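Long-range contacts in putative sensory box/GGDEF family protein (Vibrio parahaemolyticus, PDB 3LID), which probably makes cyclic di-GMP from two GTP molecules in response to signals sensed by an extracellular PDC-fold (Cache-type) domain, the part crystallised here: residues 191-196 and 259-264; 198-203 and 220-225. All coordinates share one frame; numbering follows the deposited sequence.

Interaction 1 of 2, residues 191-196 and 259-264; sequences IELVKH and EPLHLI. With EDO (1,2-ethanediol), chain H.
E192 and V194 each exchange a pair of backbone hydrogen bonds with a partner on the antiparallel strand, E192 with I264 and V194 with H262. The bonds donated by E192 N and V194 N are nearly straight, as in E192 N to I264 O at 2.8 Å, whereas the two returned by I264 N and H262 N are more bent. CA-H...O contacts such as L193 CA to H262 O, 3.5 Å, lie between them. L193 and L263 form the non-hydrogen-bonded pair in the middle.

Apolar contacts line both faces. On the face of L193, L261 and L263, L193 lays CD2 alongside CD1 of L263 (3.8 Å), the two leucines pointing the same way, and I191 CG2 comes against L263 CB. Helix 9-45 packs over this face, so the pairing joins the long N-terminal helix of the PDC fold to the second sheet of the domain. On the reverse face CG1 of V194 is anti to the backbone N (chi1 178°), which leaves CG2 beside that N to meet I264 CG1 at 3.8 Å.

Polar groups gather at the end where the strands part. The side chains of H196 and E259 cross at about a right angle, with ring and carboxylate planes 30° apart. One water accepts from H196 N and donates to P260 O and E259 OE1; another lies in the H262 ring plane, 2.8 Å from H262 NE2, while S252 holds the ring's ND1. K195 bends at chi3 (-71°) and reaches away to D212, in a salt bridge, with NZ also 2.8 Å from O2 of a 1,2-ethanediol probably left from crystallisation.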
loop_
_atom_site.group_PDB
_atom_site.type_symbol
_atom_site.label_atom_id
_atom_site.label_comp_id
_atom_site.label_asym_id
_atom_site.label_seq_id
_atom_site.Cartn_x
_atom_site.Cartn_y
_atom_site.Cartn_z
ATOM N N ILE A 191 8.086 -6.627 -9.695
ATOM C CA ILE A 191 6.668 -6.541 -9.963
ATOM C C ILE A 191 6.285 -5.080 -9.852
ATOM O O ILE A 191 6.682 -4.433 -8.887
ATOM C CB ILE A 191 5.873 -7.426 -8.994
ATOM C CG1 ILE A 191 6.231 -8.887 -9.237
ATOM C CG2 ILE A 191 4.295 -7.080 -9.028
ATOM C CD1 ILE A 191 5.502 -9.830 -8.411
ATOM N N GLU A 192 5.573 -4.560 -10.814
ATOM C CA GLU A 192 5.082 -3.188 -10.759
ATOM C C GLU A 192 3.635 -3.271 -10.293
ATOM O O GLU A 192 2.937 -4.279 -10.549
ATOM C CB GLU A 192 5.143 -2.522 -12.164
ATOM C CG GLU A 192 6.588 -2.220 -12.540
ATOM C CD GLU A 192 6.739 -1.747 -13.980
ATOM O OE1 GLU A 192 6.414 -2.540 -14.877
ATOM O OE2 GLU A 192 7.168 -0.603 -14.205
ATOM N N LEU A 193 3.143 -2.210 -9.633
ATOM C CA LEU A 193 1.735 -2.186 -9.297
ATOM C C LEU A 193 1.075 -1.085 -10.089
ATOM O O LEU A 193 1.511 0.076 -10.056
ATOM C CB LEU A 193 1.532 -1.786 -7.773
ATOM C CG LEU A 193 2.238 -2.764 -6.818
ATOM C CD1 LEU A 193 2.039 -2.206 -5.323
ATOM C CD2 LEU A 193 1.576 -4.129 -6.947
ATOM N N VAL A 194 0.014 -1.438 -10.765
ATOM C CA VAL A 194 -0.792 -0.564 -11.607
ATOM C C VAL A 194 -2.150 -0.534 -11.102
ATOM O O VAL A 194 -2.822 -1.574 -10.938
ATOM C CB VAL A 194 -0.757 -1.092 -13.114
ATOM C CG1 VAL A 194 -1.639 -0.197 -13.965
ATOM C CG2 VAL A 194 0.675 -0.998 -13.598
ATOM N N LYS A 195 -2.690 0.682 -10.869
ATOM C CA LYS A 195 -4.018 0.772 -10.325
ATOM C C LYS A 195 -5.107 0.536 -11.346
ATOM O O LYS A 195 -4.847 0.474 -12.555
ATOM C CB LYS A 195 -4.245 2.225 -9.810
ATOM C CG LYS A 195 -3.297 2.431 -8.583
ATOM C CD LYS A 195 -3.797 3.758 -7.885
ATOM C CE LYS A 195 -3.430 4.941 -8.816
ATOM N NZ LYS A 195 -3.895 6.303 -8.091
ATOM N N HIS A 196 -6.311 0.432 -10.863
ATOM C CA HIS A 196 -7.489 0.218 -11.708
ATOM C C HIS A 196 -7.613 1.312 -12.777
ATOM O O HIS A 196 -8.147 1.076 -13.926
ATOM C CB HIS A 196 -8.682 0.268 -10.754
ATOM C CG HIS A 196 -10.007 0.203 -11.420
ATOM N ND1 HIS A 196 -10.382 -0.863 -12.210
ATOM C CD2 HIS A 196 -11.064 1.054 -11.385
ATOM C CE1 HIS A 196 -11.603 -0.650 -12.664
ATOM N NE2 HIS A 196 -12.044 0.499 -12.178
ATOM N N GLU A 259 -11.695 -2.569 -5.347
ATOM C CA GLU A 259 -11.190 -2.323 -6.691
ATOM C C GLU A 259 -9.965 -3.206 -6.894
ATOM O O GLU A 259 -9.188 -3.451 -5.936
ATOM C CB GLU A 259 -10.738 -0.854 -6.708
ATOM C CG GLU A 259 -10.187 -0.279 -7.955
ATOM C CD GLU A 259 -10.029 1.265 -7.759
ATOM O OE1 GLU A 259 -8.860 1.752 -7.633
ATOM O OE2 GLU A 259 -11.097 1.933 -7.687
ATOM N N PRO A 260 -9.700 -3.615 -8.124
ATOM C CA PRO A 260 -8.511 -4.409 -8.359
ATOM C C PRO A 260 -7.220 -3.596 -8.353
ATOM O O PRO A 260 -7.215 -2.403 -8.689
ATOM C CB PRO A 260 -8.735 -5.007 -9.772
ATOM C CG PRO A 260 -9.607 -4.017 -10.418
ATOM C CD PRO A 260 -10.531 -3.458 -9.357
ATOM N N LEU A 261 -6.139 -4.283 -7.997
ATOM C CA LEU A 261 -4.776 -3.779 -8.084
ATOM C C LEU A 261 -4.081 -4.739 -9.032
ATOM O O LEU A 261 -4.184 -5.949 -8.868
ATOM C CB LEU A 261 -4.059 -3.853 -6.715
ATOM C CG LEU A 261 -2.634 -3.277 -6.770
ATOM C CD1 LEU A 261 -2.575 -1.792 -7.133
ATOM C CD2 LEU A 261 -2.107 -3.450 -5.298
ATOM N N HIS A 262 -3.416 -4.212 -10.042
ATOM C CA HIS A 262 -2.830 -5.151 -11.073
ATOM C C HIS A 262 -1.367 -5.286 -10.849
ATOM O O HIS A 262 -0.651 -4.306 -10.651
ATOM C CB HIS A 262 -3.087 -4.558 -12.474
ATOM C CG HIS A 262 -4.531 -4.270 -12.721
ATOM N ND1 HIS A 262 -5.490 -5.273 -12.780
ATOM C CD2 HIS A 262 -5.195 -3.101 -12.968
ATOM C CE1 HIS A 262 -6.674 -4.740 -13.041
ATOM N NE2 HIS A 262 -6.530 -3.431 -13.175
ATOM N N LEU A 263 -0.881 -6.526 -10.825
ATOM C CA LEU A 263 0.521 -6.753 -10.582
ATOM C C LEU A 263 1.087 -7.098 -11.986
ATOM O O LEU A 263 0.535 -7.943 -12.683
ATOM C CB LEU A 263 0.742 -7.980 -9.679
ATOM C CG LEU A 263 0.531 -7.745 -8.156
ATOM C CD1 LEU A 263 -0.782 -7.036 -7.841
ATOM C CD2 LEU A 263 0.543 -9.168 -7.504
ATOM N N ILE A 264 2.178 -6.453 -12.324
ATOM C CA ILE A 264 2.753 -6.545 -13.711
ATOM C C ILE A 264 4.181 -6.896 -13.662
ATOM O O ILE A 264 4.961 -6.324 -12.897
ATOM C CB ILE A 264 2.613 -5.192 -14.369
ATOM C CG1 ILE A 264 1.135 -4.728 -14.413
ATOM C CG2 ILE A 264 3.303 -5.125 -15.787
ATOM C CD1 ILE A 264 0.220 -5.553 -15.213
HETATM C C1 EDO H . -1.319 8.369 -6.674
HETATM O O1 EDO H . -1.181 7.576 -7.919
HETATM C C2 EDO H . -1.405 7.400 -5.510
HETATM O O2 EDO H . -2.664 6.714 -5.571
HETATM O O HOH W 1 -6.323 0.008 -8.045
HETATM O O HOH W 2 -9.076 -2.440 -13.535
#

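Interaction 2 of 2, residues 198-203 and 220-225; sequences GFYIAS and FNFSNM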
loop_
_atom_site.group_PDB
_atom_site.type_symbol
_atom_site.label_atom_id
_atom_site.label_comp_id
_atom_site.label_asym_id
_atom_site.label_seq_id
_atom_site.Cartn_x
_atom_site.Cartn_y
_atom_site.Cartn_z
ATOM N N GLY A 198 -5.086 2.686 -14.293
ATOM C CA GLY A 198 -3.989 2.582 -15.262
ATOM C C GLY A 198 -2.648 3.200 -14.895
ATOM O O GLY A 198 -1.640 2.950 -15.501
ATOM N N PHE A 199 -2.621 3.988 -13.790
ATOM C CA PHE A 199 -1.396 4.620 -13.428
ATOM C C PHE A 199 -0.593 3.765 -12.452
ATOM O O PHE A 199 -1.177 2.939 -11.728
ATOM C CB PHE A 199 -1.717 5.996 -12.766
ATOM C CG PHE A 199 -2.223 7.017 -13.776
ATOM C CD1 PHE A 199 -1.307 7.600 -14.641
ATOM C CD2 PHE A 199 -3.539 7.353 -13.793
ATOM C CE1 PHE A 199 -1.796 8.562 -15.590
ATOM C CE2 PHE A 199 -4.039 8.327 -14.766
ATOM C CZ PHE A 199 -3.084 8.873 -15.608
ATOM N N TYR A 200 0.693 3.998 -12.415
ATOM C CA TYR A 200 1.626 3.183 -11.629
ATOM C C TYR A 200 1.799 3.707 -10.220
ATOM O O TYR A 200 1.992 4.942 -10.035
ATOM C CB TYR A 200 2.980 3.209 -12.265
ATOM C CG TYR A 200 3.057 2.355 -13.543
ATOM C CD1 TYR A 200 3.739 1.161 -13.542
ATOM C CD2 TYR A 200 2.530 2.848 -14.764
ATOM C CE1 TYR A 200 3.851 0.353 -14.717
ATOM C CE2 TYR A 200 2.623 2.039 -15.938
ATOM C CZ TYR A 200 3.305 0.847 -15.889
ATOM O OH TYR A 200 3.433 0.104 -17.077
ATOM N N ILE A 201 1.762 2.798 -9.236
ATOM C CA ILE A 201 2.090 3.233 -7.851
ATOM C C ILE A 201 3.306 2.503 -7.327
ATOM O O ILE A 201 3.758 2.758 -6.182
ATOM C CB ILE A 201 0.912 3.057 -6.904
ATOM C CG1 ILE A 201 0.393 1.612 -6.894
ATOM C CG2 ILE A 201 -0.222 4.019 -7.250
ATOM C CD1 ILE A 201 -0.605 1.415 -5.750
ATOM N N ALA A 202 3.883 1.573 -8.095
ATOM C CA ALA A 202 5.161 1.041 -7.716
ATOM C C ALA A 202 5.864 0.528 -8.944
ATOM O O ALA A 202 5.236 -0.110 -9.803
ATOM C CB ALA A 202 4.975 -0.131 -6.686
ATOM N N SER A 203 7.180 0.756 -8.990
ATOM C CA SER A 203 7.970 0.360 -10.142
ATOM C C SER A 203 9.461 0.473 -9.812
ATOM O O SER A 203 9.835 1.362 -9.029
ATOM C CB SER A 203 7.594 1.241 -11.345
ATOM O OG SER A 203 8.388 0.907 -12.461
ATOM N N PHE A 220 2.465 8.001 -18.454
ATOM C CA PHE A 220 2.730 6.685 -17.901
ATOM C C PHE A 220 1.458 6.081 -17.373
ATOM O O PHE A 220 1.260 5.922 -16.109
ATOM C CB PHE A 220 3.784 6.810 -16.818
ATOM C CG PHE A 220 5.122 7.276 -17.351
ATOM C CD1 PHE A 220 5.960 6.379 -18.027
ATOM C CD2 PHE A 220 5.530 8.596 -17.192
ATOM C CE1 PHE A 220 7.207 6.790 -18.527
ATOM C CE2 PHE A 220 6.773 9.016 -17.692
ATOM C CZ PHE A 220 7.605 8.107 -18.357
ATOM N N ASN A 221 0.547 5.769 -18.298
ATOM C CA ASN A 221 -0.639 5.044 -17.950
ATOM C C ASN A 221 -0.577 3.753 -18.789
ATOM O O ASN A 221 -0.202 3.792 -19.987
ATOM C CB ASN A 221 -1.904 5.824 -18.246
ATOM C CG ASN A 221 -3.130 5.121 -17.748
ATOM O OD1 ASN A 221 -3.514 4.047 -18.250
ATOM N ND2 ASN A 221 -3.782 5.697 -16.719
ATOM N N PHE A 222 -0.840 2.617 -18.138
ATOM C CA PHE A 222 -0.701 1.349 -18.824
ATOM C C PHE A 222 -1.595 1.319 -20.083
ATOM O O PHE A 222 -1.223 0.709 -21.095
ATOM C CB PHE A 222 -1.134 0.219 -17.902
ATOM C CG PHE A 222 -0.620 -1.125 -18.372
ATOM C CD1 PHE A 222 0.556 -1.641 -17.923
ATOM C CD2 PHE A 222 -1.386 -1.837 -19.319
ATOM C CE1 PHE A 222 1.023 -2.935 -18.350
ATOM C CE2 PHE A 222 -0.962 -3.106 -19.769
ATOM C CZ PHE A 222 0.241 -3.654 -19.278
ATOM N N SER A 223 -2.721 1.954 -20.003
ATOM C CA SER A 223 -3.648 1.928 -21.153
ATOM C C SER A 223 -3.117 2.736 -22.343
ATOM O O SER A 223 -3.512 2.488 -23.483
ATOM C CB SER A 223 -5.021 2.383 -20.777
ATOM O OG SER A 223 -5.054 3.809 -20.605
ATOM N N ASN A 224 -2.265 3.713 -22.077
ATOM C CA ASN A 224 -1.637 4.505 -23.143
ATOM C C ASN A 224 -0.417 3.781 -23.628
ATOM O O ASN A 224 -0.100 3.775 -24.822
ATOM C CB ASN A 224 -1.221 5.856 -22.531
ATOM C CG ASN A 224 -0.619 6.793 -23.527
ATOM O OD1 ASN A 224 -1.250 7.097 -24.566
ATOM N ND2 ASN A 224 0.566 7.346 -23.197
ATOM N N MET A 225 0.326 3.168 -22.710
ATOM C CA MET A 225 1.553 2.470 -23.041
ATOM C C MET A 225 1.351 1.147 -23.848
ATOM O O MET A 225 2.103 0.863 -24.798
ATOM C CB MET A 225 2.346 2.205 -21.759
ATOM C CG MET A 225 2.919 3.524 -21.151
ATOM S SD MET A 225 3.187 3.170 -19.358
ATOM C CE MET A 225 4.615 2.226 -19.390
HETATM O O HOH W 3 1.735 6.520 -13.479
#
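The carboxamide of N221 stands almost upright on the F199 ring, the two planes 81° apart. Its ND2 lies over the ring centre, 3.2 Å above the plane, while CB makes a CH-pi contact with the same ring. N221 CG is anti to the backbone N (chi1 -174°), which carries the amide across to F199 and G198. ND2 is also hydrogen-bonded to K197 O, so the amide is held at both ends.

Its other end caps the helix: OD1 of N221, the N-cap residue, takes the S223 amide N on a lone pair at 2.8 Å, in the carbonyl plane, and the S223 hydroxyl OG from well above that plane. G198, with a positive phi (96°), lets its backbone pass close beside the amide, G198 CA lying 3.4 Å from N221 OD1. G198 O accepts a nearly straight bond from F222 N at 2.8 Å, joining the loop to the first turn of helix 222-225.

Y200 approaches the helix from the other direction to M225. Its CE2 lies 3.6 Å from M225 SD, an oblique Met-aromatic contact, and OH sits 3.4 Å from the methyl CE of M225 and near F222 CD1. R208 makes a cation-pi contact with the tyrosine ring. At the ring's edge, in plane, lies F220 O, which a water links to Y200 N.

The contact thus ties the hairpin turn to the start of a short helix through polar and aromatic groups alike, and the amide of N221 is probably fixed in rotation, because its oxygen and its nitrogen have different partners.

Overall arrangement
Interactions 1 and 2 lie with centres about 9 Å apart, on the same side of the chain's centre and within the extracellular sensor domain. Strand 189-195 links them: it pairs with strand 260-268 in interaction 1 and with the following strand 200-202, part of segment 198-203 of interaction 2. Along the chain, 198-203 and 220-225 both fall between the two segments of interaction 1. Direct contacts join them, E192 OE2 to S203 OG (2.6 Å) and L193 O to I201 N among them. The sheet core and helix 222-225, which rests through F222 on I264, on the face of V194 and H262, therefore form one continuous piece of the sensor.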